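Local coordinates for protein MlnE (Bacillus amyloliquefaciens subsp. plantarum, PDB 5D2E) that probably reduces beta-keto groups of polyketide intermediates with NADPH, as the N-terminal B-type ketoreductase part of a macrolactin assembly-line protein, at residues Asn273-Ile278 / Lys300-Gly305; Gly352-Ile357 / Glu398-Phe403; Phe289-Ala294 / Ser318-Leu323; Glu339-Ile344 / Asp392-Glu397. All coordinates share one frame; numbering follows the deposited sequence.

Contact 1 of 4, residues Asn273-Ile278 / Lys300-Gly305; sequences NGVYLI and KLILTG. With NAP (NADP nicotinamide-adenine-dinucleotide phosphate), chain B.
Ile302 lays its CD1 methyl against Val275 CG1, 3.7 Å away, on one face of two neighbouring parallel strands of the ketoreductase's Rossmann fold. Strands 275-279 and 300-304 are the two strands of its first beta-alpha-beta unit, joined by helix 284-296, and their short segments run at 18° to each other. Val275 pairs with Lys300, Tyr276 with Leu301, Leu277 with Ile302 and Ile278 with Leu303. Five backbone hydrogen bonds zip them together, from Lys300 N to Gly274 O at one end to Thr304 N to Ile278 O at the other; the last is the most bent, at 156°.

The face with Val275, Leu277 and Ile302 is covered by helix 337-351, whose Phe351 packs on Val275, Lys300 and Ile302. Leu277 swings CG away from its own backbone N (chi1 170°), which carries CD1 across to Thr304 OG1 at 3.5 Å. On the other face, Leu301 CD2 rests against Tyr276 CB at 3.9 Å, and Ile278 and Leu303 pack on Ala290 of the connecting helix. The Tyr276 hydroxyl is bonded to the backbone N of Lys271.

At the open end, the Lys300 chain bends so that it lies alongside Asn273, pointing the same way. Its NZ gives a hydrogen bond to a water that in turn donates to Asn273 O, so the charged end reaches the Asn273 carbonyl through one water. The C-terminal end of the second strand leads into the NADP pocket, where Gly305 CA lies 3.4 Å from N3A of the adenine.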
# COMPACT_ATOMS: atom_id res chain seq x y z
N ASN A 273 -29.31 -14.41 5.96
CA ASN A 273 -29.59 -13.21 6.72
C ASN A 273 -28.35 -12.36 7.13
O ASN A 273 -28.49 -11.43 7.94
CB ASN A 273 -30.45 -13.51 7.92
CG ASN A 273 -31.82 -14.07 7.50
OD1 ASN A 273 -32.17 -14.04 6.29
ND2 ASN A 273 -32.56 -14.60 8.45
N GLY A 274 -27.17 -12.73 6.64
CA GLY A 274 -25.97 -11.91 6.90
C GLY A 274 -26.12 -10.51 6.26
O GLY A 274 -26.82 -10.37 5.24
N VAL A 275 -25.56 -9.48 6.90
CA VAL A 275 -25.58 -8.12 6.43
C VAL A 275 -24.17 -7.75 5.99
O VAL A 275 -23.23 -7.87 6.81
CB VAL A 275 -26.02 -7.19 7.53
CG1 VAL A 275 -26.21 -5.80 7.01
CG2 VAL A 275 -27.31 -7.69 8.19
N TYR A 276 -24.02 -7.37 4.70
CA TYR A 276 -22.72 -7.06 4.06
C TYR A 276 -22.65 -5.69 3.41
O TYR A 276 -23.58 -5.24 2.77
CB TYR A 276 -22.34 -8.18 3.08
CG TYR A 276 -22.43 -9.54 3.80
CD1 TYR A 276 -21.40 -10.00 4.60
CD2 TYR A 276 -23.59 -10.32 3.72
CE1 TYR A 276 -21.51 -11.20 5.25
CE2 TYR A 276 -23.71 -11.52 4.37
CZ TYR A 276 -22.68 -11.95 5.16
OH TYR A 276 -22.80 -13.15 5.84
N LEU A 277 -21.54 -4.99 3.64
CA LEU A 277 -21.29 -3.67 3.05
C LEU A 277 -20.26 -3.81 1.99
O LEU A 277 -19.21 -4.37 2.23
CB LEU A 277 -20.78 -2.72 4.11
CG LEU A 277 -20.22 -1.34 3.70
CD1 LEU A 277 -21.31 -0.56 2.98
CD2 LEU A 277 -19.75 -0.60 4.94
N ILE A 278 -20.54 -3.28 0.81
CA ILE A 278 -19.57 -3.22 -0.24
C ILE A 278 -19.39 -1.78 -0.59
O ILE A 278 -20.30 -1.12 -1.15
CB ILE A 278 -20.02 -3.98 -1.46
CG1 ILE A 278 -20.42 -5.39 -1.04
CG2 ILE A 278 -18.93 -4.07 -2.50
CD1 ILE A 278 -20.83 -6.30 -2.20
N LYS A 300 -28.54 -9.55 3.04
CA LYS A 300 -28.78 -8.12 2.95
C LYS A 300 -27.50 -7.40 2.51
O LYS A 300 -26.46 -7.55 3.17
CB LYS A 300 -29.17 -7.57 4.31
CG LYS A 300 -30.16 -8.50 5.02
CD LYS A 300 -31.56 -7.98 4.94
CE LYS A 300 -32.31 -8.42 6.21
NZ LYS A 300 -32.38 -9.90 6.16
N LEU A 301 -27.57 -6.65 1.40
CA LEU A 301 -26.39 -5.96 0.87
C LEU A 301 -26.55 -4.47 0.93
O LEU A 301 -27.59 -3.94 0.51
CB LEU A 301 -26.21 -6.37 -0.56
CG LEU A 301 -25.85 -7.82 -0.76
CD1 LEU A 301 -25.86 -8.27 -2.22
CD2 LEU A 301 -24.52 -8.11 -0.16
N ILE A 302 -25.53 -3.74 1.39
CA ILE A 302 -25.52 -2.27 1.28
C ILE A 302 -24.38 -1.87 0.38
O ILE A 302 -23.26 -2.29 0.62
CB ILE A 302 -25.34 -1.63 2.62
CG1 ILE A 302 -26.46 -2.05 3.56
CG2 ILE A 302 -25.24 -0.10 2.49
CD1 ILE A 302 -26.20 -3.32 4.33
N LEU A 303 -24.69 -1.25 -0.76
CA LEU A 303 -23.68 -0.81 -1.76
C LEU A 303 -23.50 0.65 -1.50
O LEU A 303 -24.52 1.36 -1.30
CB LEU A 303 -24.22 -0.98 -3.17
CG LEU A 303 -24.77 -2.35 -3.62
CD1 LEU A 303 -25.07 -2.44 -5.11
CD2 LEU A 303 -23.83 -3.47 -3.23
N THR A 304 -22.24 1.11 -1.41
CA THR A 304 -21.95 2.49 -1.13
C THR A 304 -20.99 3.04 -2.15
O THR A 304 -20.08 2.35 -2.61
CB THR A 304 -21.44 2.71 0.33
OG1 THR A 304 -22.42 2.21 1.23
CG2 THR A 304 -21.34 4.11 0.61
N GLY A 305 -21.30 4.24 -2.61
CA GLY A 305 -20.39 5.07 -3.44
C GLY A 305 -20.73 6.52 -3.13
O GLY A 305 -21.68 6.82 -2.40
PA NAP B . -14.62 1.35 -10.29
O1A NAP B . -15.70 0.69 -11.19
O2A NAP B . -14.21 2.81 -10.42
O5B NAP B . -15.25 1.19 -8.82
C5B NAP B . -14.66 1.89 -7.73
C4B NAP B . -15.83 2.55 -7.04
O4B NAP B . -15.31 3.28 -5.91
C3B NAP B . -16.59 3.59 -7.91
O3B NAP B . -17.91 3.13 -8.20
C2B NAP B . -16.67 4.84 -7.01
O2B NAP B . -17.95 5.41 -7.04
C1B NAP B . -16.26 4.29 -5.63
N9A NAP B . -15.60 5.26 -4.76
C8A NAP B . -14.47 6.01 -5.03
N7A NAP B . -14.17 6.86 -3.99
C5A NAP B . -15.07 6.60 -3.02
C6A NAP B . -15.35 7.11 -1.70
N6A NAP B . -14.50 8.07 -1.20
N1A NAP B . -16.48 6.63 -1.01
C2A NAP B . -17.27 5.69 -1.56
N3A NAP B . -17.06 5.16 -2.80
C4A NAP B . -16.03 5.57 -3.55
O3 NAP B . -13.25 0.46 -10.29
PN NAP B . -13.14 -1.16 -10.28
O1N NAP B . -12.45 -1.63 -11.55
O2N NAP B . -14.46 -1.65 -9.74
O5D NAP B . -12.08 -1.51 -9.11
C5D NAP B . -12.63 -1.57 -7.76
C4D NAP B . -11.53 -1.75 -6.70
O4D NAP B . -10.66 -2.83 -7.01
C3D NAP B . -10.66 -0.49 -6.65
O3D NAP B . -10.42 -0.15 -5.30
C2D NAP B . -9.40 -0.85 -7.40
O2D NAP B . -8.25 -0.07 -6.97
C1D NAP B . -9.28 -2.39 -7.19
N1N NAP B . -8.57 -3.01 -8.34
C2N NAP B . -9.18 -3.16 -9.57
C3N NAP B . -8.56 -3.73 -10.70
C7N NAP B . -9.28 -3.90 -12.06
O7N NAP B . -8.68 -4.34 -13.04
N7N NAP B . -10.58 -3.61 -12.24
C4N NAP B . -7.22 -4.12 -10.55
C5N NAP B . -6.58 -3.93 -9.31
C6N NAP B . -7.28 -3.39 -8.21
P2B NAP B . -18.28 6.98 -6.71
O1X NAP B . -17.49 7.86 -7.67
O2X NAP B . -19.83 7.11 -6.85
O3X NAP B . -17.81 7.19 -5.29
O HOH W 1 -30.71 -9.98 8.65

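Contact 2 of 4, residues Gly352-Ile357 / Glu398-Phe403; sequences GELNGI and EPLDFF
Phe402 sets its ring over Gly356, whose CA sits 3.9 Å from the ring centroid and 17° off its normal, a CH-pi contact. The phenyl gets there because CG stands between the backbone N and the carbonyl carbon (chi1 61°), and Gly356 has no side chain to keep it off. In this compact part strands 356-359 and 402-408 of the Rossmann sheet run side by side, Ile357 N bonds to Phe402 O, and Ile357 CD1 lies alongside Phe403 CD2 at 4.0 Å.

Toward Glu353 and Pro399 both segments are loops. Their buried side is apolar: Leu400 CD2 reaches Leu354 CG at 3.7 Å, and the enclosed Leu354 O has no partner. Asp401 N gives Asn355 O a 2.8 Å bond; Glu398 OE1 accepts a long one from Leu354 N, on the anti side and somewhat out of the carboxylate plane. On the looser side a water donates to Pro399 O and Asp401 OD2 and accepts a weak bond from Asn355 ND2, which also bonds Glu353 OE2. Asn355 OD1 is taken by Val275 N.

Both parts thus mix packing with hydrogen bonds. Asn355 N-H and the water would probably offset some negative charge of Glu353 and Asp401, which do not touch.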
# COMPACT_ATOMS: atom_id res chain seq x y z
N GLY A 352 -29.83 -4.22 12.26
CA GLY A 352 -29.45 -4.79 13.57
C GLY A 352 -27.95 -4.98 13.74
O GLY A 352 -27.42 -4.80 14.83
N GLU A 353 -27.26 -5.38 12.67
CA GLU A 353 -25.79 -5.56 12.73
C GLU A 353 -25.13 -5.66 11.36
O GLU A 353 -25.81 -5.75 10.33
CB GLU A 353 -25.43 -6.84 13.51
CG GLU A 353 -25.87 -8.12 12.81
CD GLU A 353 -25.63 -9.31 13.71
OE1 GLU A 353 -25.66 -9.11 14.96
OE2 GLU A 353 -25.40 -10.42 13.17
N LEU A 354 -23.79 -5.65 11.38
CA LEU A 354 -22.96 -5.81 10.16
C LEU A 354 -22.10 -7.03 10.33
O LEU A 354 -21.43 -7.17 11.31
CB LEU A 354 -22.10 -4.56 9.93
CG LEU A 354 -21.20 -4.53 8.71
CD1 LEU A 354 -21.95 -4.67 7.39
CD2 LEU A 354 -20.48 -3.20 8.74
N ASN A 355 -22.10 -7.91 9.35
CA ASN A 355 -21.31 -9.13 9.42
C ASN A 355 -20.16 -9.17 8.47
O ASN A 355 -19.44 -10.15 8.49
CB ASN A 355 -22.18 -10.34 9.06
CG ASN A 355 -23.46 -10.38 9.89
OD1 ASN A 355 -24.56 -10.28 9.34
ND2 ASN A 355 -23.32 -10.41 11.22
N GLY A 356 -19.99 -8.19 7.59
CA GLY A 356 -18.85 -8.28 6.66
C GLY A 356 -18.68 -7.02 5.83
O GLY A 356 -19.70 -6.39 5.54
N ILE A 357 -17.42 -6.69 5.47
CA ILE A 357 -17.09 -5.53 4.63
C ILE A 357 -16.17 -6.01 3.49
O ILE A 357 -15.12 -6.66 3.77
CB ILE A 357 -16.41 -4.42 5.40
CG1 ILE A 357 -17.32 -3.93 6.48
CG2 ILE A 357 -15.95 -3.26 4.48
CD1 ILE A 357 -16.73 -2.85 7.33
N GLU A 398 -18.52 -4.20 15.66
CA GLU A 398 -19.40 -5.08 14.92
C GLU A 398 -18.83 -6.48 14.80
O GLU A 398 -17.60 -6.68 14.74
CB GLU A 398 -19.77 -4.46 13.56
CG GLU A 398 -20.56 -3.17 13.68
CD GLU A 398 -21.88 -3.35 14.45
OE1 GLU A 398 -22.61 -4.28 14.09
OE2 GLU A 398 -22.13 -2.60 15.41
N PRO A 399 -19.73 -7.49 14.81
CA PRO A 399 -19.30 -8.89 14.78
C PRO A 399 -18.95 -9.29 13.33
O PRO A 399 -19.68 -10.08 12.67
CB PRO A 399 -20.56 -9.63 15.29
CG PRO A 399 -21.70 -8.79 14.68
CD PRO A 399 -21.22 -7.36 14.83
N LEU A 400 -17.86 -8.72 12.79
CA LEU A 400 -17.55 -8.97 11.39
C LEU A 400 -17.00 -10.37 11.27
O LEU A 400 -16.09 -10.78 12.00
CB LEU A 400 -16.53 -7.95 10.83
CG LEU A 400 -16.87 -6.48 10.94
CD1 LEU A 400 -15.78 -5.57 10.33
CD2 LEU A 400 -18.20 -6.15 10.27
N ASP A 401 -17.48 -11.08 10.30
CA ASP A 401 -16.87 -12.32 9.86
C ASP A 401 -15.69 -12.06 8.95
O ASP A 401 -14.81 -12.92 8.82
CB ASP A 401 -17.90 -13.18 9.13
CG ASP A 401 -18.98 -13.72 10.11
OD1 ASP A 401 -18.57 -14.19 11.17
OD2 ASP A 401 -20.21 -13.62 9.89
N PHE A 402 -15.72 -10.93 8.22
CA PHE A 402 -14.63 -10.60 7.29
C PHE A 402 -14.55 -9.11 7.02
O PHE A 402 -15.55 -8.34 7.21
CB PHE A 402 -14.66 -11.42 5.98
CG PHE A 402 -15.90 -11.21 5.17
CD1 PHE A 402 -16.04 -10.07 4.40
CD2 PHE A 402 -16.97 -12.10 5.27
CE1 PHE A 402 -17.16 -9.83 3.66
CE2 PHE A 402 -18.14 -11.86 4.53
CZ PHE A 402 -18.24 -10.71 3.75
N PHE A 403 -13.31 -8.69 6.78
CA PHE A 403 -12.98 -7.29 6.40
C PHE A 403 -11.95 -7.48 5.31
O PHE A 403 -10.82 -7.88 5.60
CB PHE A 403 -12.41 -6.53 7.62
CG PHE A 403 -12.15 -5.05 7.40
CD1 PHE A 403 -11.04 -4.62 6.73
CD2 PHE A 403 -12.99 -4.09 7.93
CE1 PHE A 403 -10.78 -3.27 6.56
CE2 PHE A 403 -12.73 -2.73 7.80
CZ PHE A 403 -11.62 -2.32 7.12
O HOH W 2 -20.98 -12.32 12.19

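Contact 3 of 4, residues Phe289-Ala294 / Ser318-Leu323; sequences FAEYLA and SALENL
Leu320 pushes its forked end into a shallow hollow on helix 284-296, between the small side chains of Ala290 and Ala294. The two helices here, 284-296 and 311-321, flank the same side of the ketoreductase's Rossmann sheet, each following one of its early strands. Leu320 CD1 touches Ala290 CB at 4.0 Å, and CD2 drops deeper, to 3.7 Å from the Ala290 carbonyl carbon, with Ala294 CB close to the same methyl. The bump is therefore a leucine fork and the hollow is floored partly by backbone, since alanine at both positions keeps the helix surface low.

The second bump is Leu323, one turn on from Leu320. Its CB meets Ala294 CB at 4.0 Å, and CD1 reaches along the flank toward the Glu291 carbonyl O. Ala294 is thus gripped from two directions, by Leu320 CD2 and by the base of Leu323. Leu320 holds CG beside its backbone N and opposite the carbonyl carbon (chi1 -72°), a turn that carries the fork toward Ala290 and Ala294.

Glu291 borders the hollow with its aliphatic part, CG lying near Leu320 CD2. No hydrogen bond crosses between the segments, and the contact is made by van der Waals packing. Earlier in helix 284-296, Tyr287 packs on Ala319 and Leu320. At the far end the carbonyl oxygens Ala294 O and Leu323 O come within 3.6 Å of each other without bonding.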
# COMPACT_ATOMS: atom_id res chain seq x y z
N PHE A 289 -18.82 -8.64 -7.27
CA PHE A 289 -18.93 -9.30 -5.96
C PHE A 289 -20.33 -9.24 -5.30
O PHE A 289 -20.76 -10.22 -4.65
CB PHE A 289 -17.81 -8.84 -4.98
CG PHE A 289 -16.50 -9.47 -5.31
CD1 PHE A 289 -15.69 -8.96 -6.31
CD2 PHE A 289 -16.12 -10.64 -4.68
CE1 PHE A 289 -14.49 -9.58 -6.66
CE2 PHE A 289 -14.92 -11.23 -5.01
CZ PHE A 289 -14.12 -10.73 -6.02
N ALA A 290 -21.06 -8.17 -5.48
CA ALA A 290 -22.41 -8.15 -4.87
C ALA A 290 -23.29 -9.28 -5.48
O ALA A 290 -23.96 -10.00 -4.76
CB ALA A 290 -23.10 -6.81 -5.01
N GLU A 291 -23.22 -9.46 -6.79
CA GLU A 291 -24.01 -10.52 -7.42
C GLU A 291 -23.52 -11.89 -6.93
O GLU A 291 -24.31 -12.79 -6.67
CB GLU A 291 -23.87 -10.56 -8.93
CG GLU A 291 -24.34 -9.37 -9.72
CD GLU A 291 -24.18 -9.64 -11.22
OE1 GLU A 291 -23.05 -9.97 -11.71
OE2 GLU A 291 -25.22 -9.51 -11.88
N TYR A 292 -22.20 -12.06 -6.87
CA TYR A 292 -21.60 -13.29 -6.38
C TYR A 292 -22.09 -13.66 -5.00
O TYR A 292 -22.49 -14.84 -4.74
CB TYR A 292 -20.09 -13.15 -6.39
CG TYR A 292 -19.35 -14.40 -5.93
CD1 TYR A 292 -19.22 -15.49 -6.78
CD2 TYR A 292 -18.80 -14.48 -4.67
CE1 TYR A 292 -18.55 -16.62 -6.39
CE2 TYR A 292 -18.10 -15.62 -4.28
CZ TYR A 292 -17.98 -16.68 -5.15
OH TYR A 292 -17.32 -17.85 -4.78
N LEU A 293 -22.13 -12.66 -4.12
CA LEU A 293 -22.57 -12.89 -2.72
C LEU A 293 -24.10 -13.14 -2.62
O LEU A 293 -24.57 -13.93 -1.80
CB LEU A 293 -22.26 -11.70 -1.86
CG LEU A 293 -20.75 -11.37 -1.61
CD1 LEU A 293 -20.63 -10.39 -0.45
CD2 LEU A 293 -19.96 -12.64 -1.36
N ALA A 294 -24.87 -12.43 -3.43
CA ALA A 294 -26.32 -12.65 -3.51
C ALA A 294 -26.66 -14.07 -3.97
O ALA A 294 -27.65 -14.63 -3.52
CB ALA A 294 -26.93 -11.64 -4.45
N SER A 318 -32.30 -3.80 -8.23
CA SER A 318 -33.35 -4.71 -8.69
C SER A 318 -32.81 -6.07 -9.07
O SER A 318 -33.44 -7.11 -8.76
CB SER A 318 -34.10 -4.12 -9.91
OG SER A 318 -34.75 -2.95 -9.48
N ALA A 319 -31.68 -6.08 -9.77
CA ALA A 319 -31.07 -7.31 -10.24
C ALA A 319 -30.64 -8.12 -9.03
O ALA A 319 -30.70 -9.33 -9.05
CB ALA A 319 -29.87 -7.06 -11.12
N LEU A 320 -30.22 -7.44 -7.97
CA LEU A 320 -29.77 -8.13 -6.77
C LEU A 320 -30.98 -8.69 -6.02
O LEU A 320 -30.90 -9.81 -5.51
CB LEU A 320 -28.99 -7.20 -5.84
CG LEU A 320 -27.60 -6.86 -6.37
CD1 LEU A 320 -26.99 -5.80 -5.50
CD2 LEU A 320 -26.68 -8.07 -6.43
N GLU A 321 -32.05 -7.91 -5.92
CA GLU A 321 -33.26 -8.39 -5.25
C GLU A 321 -33.84 -9.54 -6.06
O GLU A 321 -34.39 -10.47 -5.47
CB GLU A 321 -34.27 -7.28 -5.00
CG GLU A 321 -33.67 -6.21 -4.17
CD GLU A 321 -34.63 -5.44 -3.25
OE1 GLU A 321 -35.70 -5.03 -3.75
OE2 GLU A 321 -34.26 -5.16 -2.05
N ASN A 322 -33.64 -9.58 -7.37
CA ASN A 322 -34.11 -10.75 -8.08
C ASN A 322 -33.35 -11.98 -7.71
O ASN A 322 -33.83 -13.05 -7.98
CB ASN A 322 -34.09 -10.62 -9.60
CG ASN A 322 -35.05 -9.57 -10.11
OD1 ASN A 322 -35.90 -9.01 -9.38
ND2 ASN A 322 -34.86 -9.23 -11.34
N LEU A 323 -32.14 -11.85 -7.18
CA LEU A 323 -31.34 -13.04 -6.81
C LEU A 323 -31.62 -13.49 -5.35
O LEU A 323 -30.97 -14.40 -4.83
CB LEU A 323 -29.84 -12.76 -7.01
CG LEU A 323 -29.31 -12.56 -8.42
CD1 LEU A 323 -27.98 -11.86 -8.42
CD2 LEU A 323 -29.21 -13.82 -9.23

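Contact 4 of 4, residues Glu339-Ile344 / Asp392-Glu397; sequences ETDALI and DKAAEE
Ala394 presses its CB methyl against Ile344 CG1 at 3.4 Å, tighter than usual for two carbons. Ile344 places CG1 opposite its carbonyl carbon (chi1 -59°), which turns that branch onto the methyl and leaves CG2 near the Ala394 carbonyl O, at 3.6 Å. A second bend (chi2 -48°) directs CD1 toward Leu277 of strand 275-279 and Leu354 of the loop before strand 356-359. Thr340, one turn earlier, points its CG2 at the same methyl from 4.1 Å; its OG1 is instead bonded to Ile334 O. Ala394 CB thus sits among Thr340, Asp341 and Ile344, a small knob against the side of helix 337-351.

Asp341 holds its carboxylate away from its own backbone N (chi1 -163°), which brings OD1 within 3.9 Å of Ala394 CB. A water donates to both Asp341 OD1 (2.6 Å) and Ala394 O (2.9 Å), bridging the helices on their solvent side, while OD2 forms a salt bridge with Lys345. Helix 386-394 ends here, and Ala395 is the first residue beyond it to leave helical angles.

The arrangement is that of the C-terminal end of helix 386-394 set against the flank of helix 337-351, on one face of a Rossmann fold, close to the NADP-binding Ile334.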
# COMPACT_ATOMS: atom_id res chain seq x y z
N GLU A 339 -19.00 10.56 7.88
CA GLU A 339 -19.92 9.93 6.95
C GLU A 339 -19.85 8.43 7.11
O GLU A 339 -20.88 7.74 7.07
CB GLU A 339 -19.65 10.32 5.50
CG GLU A 339 -19.95 11.80 5.21
CD GLU A 339 -20.11 12.11 3.74
OE1 GLU A 339 -20.58 11.25 2.92
OE2 GLU A 339 -19.72 13.22 3.38
N THR A 340 -18.64 7.90 7.29
CA THR A 340 -18.45 6.48 7.45
C THR A 340 -19.08 6.03 8.77
O THR A 340 -19.69 4.96 8.85
CB THR A 340 -16.97 6.14 7.35
OG1 THR A 340 -16.52 6.39 6.02
CG2 THR A 340 -16.73 4.65 7.63
N ASP A 341 -18.93 6.83 9.81
CA ASP A 341 -19.55 6.52 11.08
C ASP A 341 -21.08 6.47 10.94
O ASP A 341 -21.74 5.51 11.40
CB ASP A 341 -19.14 7.53 12.13
CG ASP A 341 -19.40 7.02 13.57
OD1 ASP A 341 -19.23 5.80 13.87
OD2 ASP A 341 -19.75 7.87 14.42
N ALA A 342 -21.64 7.50 10.32
CA ALA A 342 -23.08 7.58 10.05
C ALA A 342 -23.53 6.40 9.26
O ALA A 342 -24.60 5.88 9.50
CB ALA A 342 -23.42 8.86 9.29
N LEU A 343 -22.72 5.95 8.29
CA LEU A 343 -23.05 4.81 7.47
C LEU A 343 -23.20 3.49 8.31
O LEU A 343 -24.18 2.74 8.16
CB LEU A 343 -22.04 4.65 6.33
CG LEU A 343 -22.11 3.36 5.51
CD1 LEU A 343 -23.41 3.22 4.75
CD2 LEU A 343 -20.88 3.15 4.61
N ILE A 344 -22.22 3.19 9.15
CA ILE A 344 -22.25 1.98 9.97
C ILE A 344 -23.44 2.06 10.96
O ILE A 344 -24.20 1.09 11.09
CB ILE A 344 -20.92 1.73 10.72
CG1 ILE A 344 -19.72 1.60 9.74
CG2 ILE A 344 -21.05 0.56 11.66
CD1 ILE A 344 -19.86 0.70 8.57
N ASP A 392 -12.74 0.52 9.46
CA ASP A 392 -12.34 -0.28 10.60
C ASP A 392 -12.80 0.39 11.92
O ASP A 392 -13.29 -0.29 12.82
CB ASP A 392 -10.85 -0.44 10.65
CG ASP A 392 -10.36 -1.03 11.99
OD1 ASP A 392 -10.49 -2.25 12.13
OD2 ASP A 392 -9.86 -0.28 12.83
N LYS A 393 -12.59 1.69 12.01
CA LYS A 393 -12.86 2.46 13.21
C LYS A 393 -14.36 2.46 13.51
O LYS A 393 -14.76 2.07 14.59
CB LYS A 393 -12.37 3.87 13.07
CG LYS A 393 -12.35 4.65 14.39
CD LYS A 393 -11.69 6.00 14.11
CE LYS A 393 -11.40 6.81 15.37
NZ LYS A 393 -10.72 8.08 15.07
N ALA A 394 -15.18 2.83 12.53
CA ALA A 394 -16.64 2.82 12.73
C ALA A 394 -17.20 1.44 13.03
O ALA A 394 -18.22 1.33 13.68
CB ALA A 394 -17.34 3.36 11.50
N ALA A 395 -16.57 0.38 12.51
CA ALA A 395 -17.10 -0.97 12.65
C ALA A 395 -16.40 -1.77 13.75
O ALA A 395 -16.56 -3.00 13.81
CB ALA A 395 -16.99 -1.71 11.35
N GLU A 396 -15.64 -1.07 14.58
CA GLU A 396 -14.83 -1.70 15.62
C GLU A 396 -15.59 -2.73 16.47
O GLU A 396 -15.10 -3.82 16.70
CB GLU A 396 -14.30 -0.60 16.55
CG GLU A 396 -13.43 -1.13 17.64
CD GLU A 396 -12.58 -0.06 18.30
OE1 GLU A 396 -12.48 1.08 17.78
OE2 GLU A 396 -11.99 -0.40 19.36
N GLU A 397 -16.80 -2.35 16.91
CA GLU A 397 -17.64 -3.20 17.77
C GLU A 397 -18.55 -4.18 16.99
O GLU A 397 -19.32 -4.91 17.60
CB GLU A 397 -18.53 -2.35 18.69
CG GLU A 397 -17.87 -1.25 19.51
CD GLU A 397 -16.80 -1.77 20.46
OE1 GLU A 397 -16.86 -2.96 20.84
OE2 GLU A 397 -15.88 -1.00 20.82
O HOH W 3 -20.17 3.39 14.20

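Overall arrangement
All four contacts lie in the NADP-binding Rossmann fold of the ketoreductase. Contacts 1 and 2 share its parallel sheet, about 10 Å apart between centres, with strands 275-279 and 356-359 as neighbours. Contact 3 joins helices on one face, about 10 Å from contact 1 between centres, and contact 4 joins helices on the other, about 11 Å from contact 2 between centres; contacts 3 and 4 are about 24 Å apart between centres and do not touch. Along the chain, the segments of contacts 1 and 3 alternate, and so do those of contacts 2 and 4, with the first pair complete before the second begins. The result is a helix-sheet-helix sandwich whose strands lead toward the cofactor.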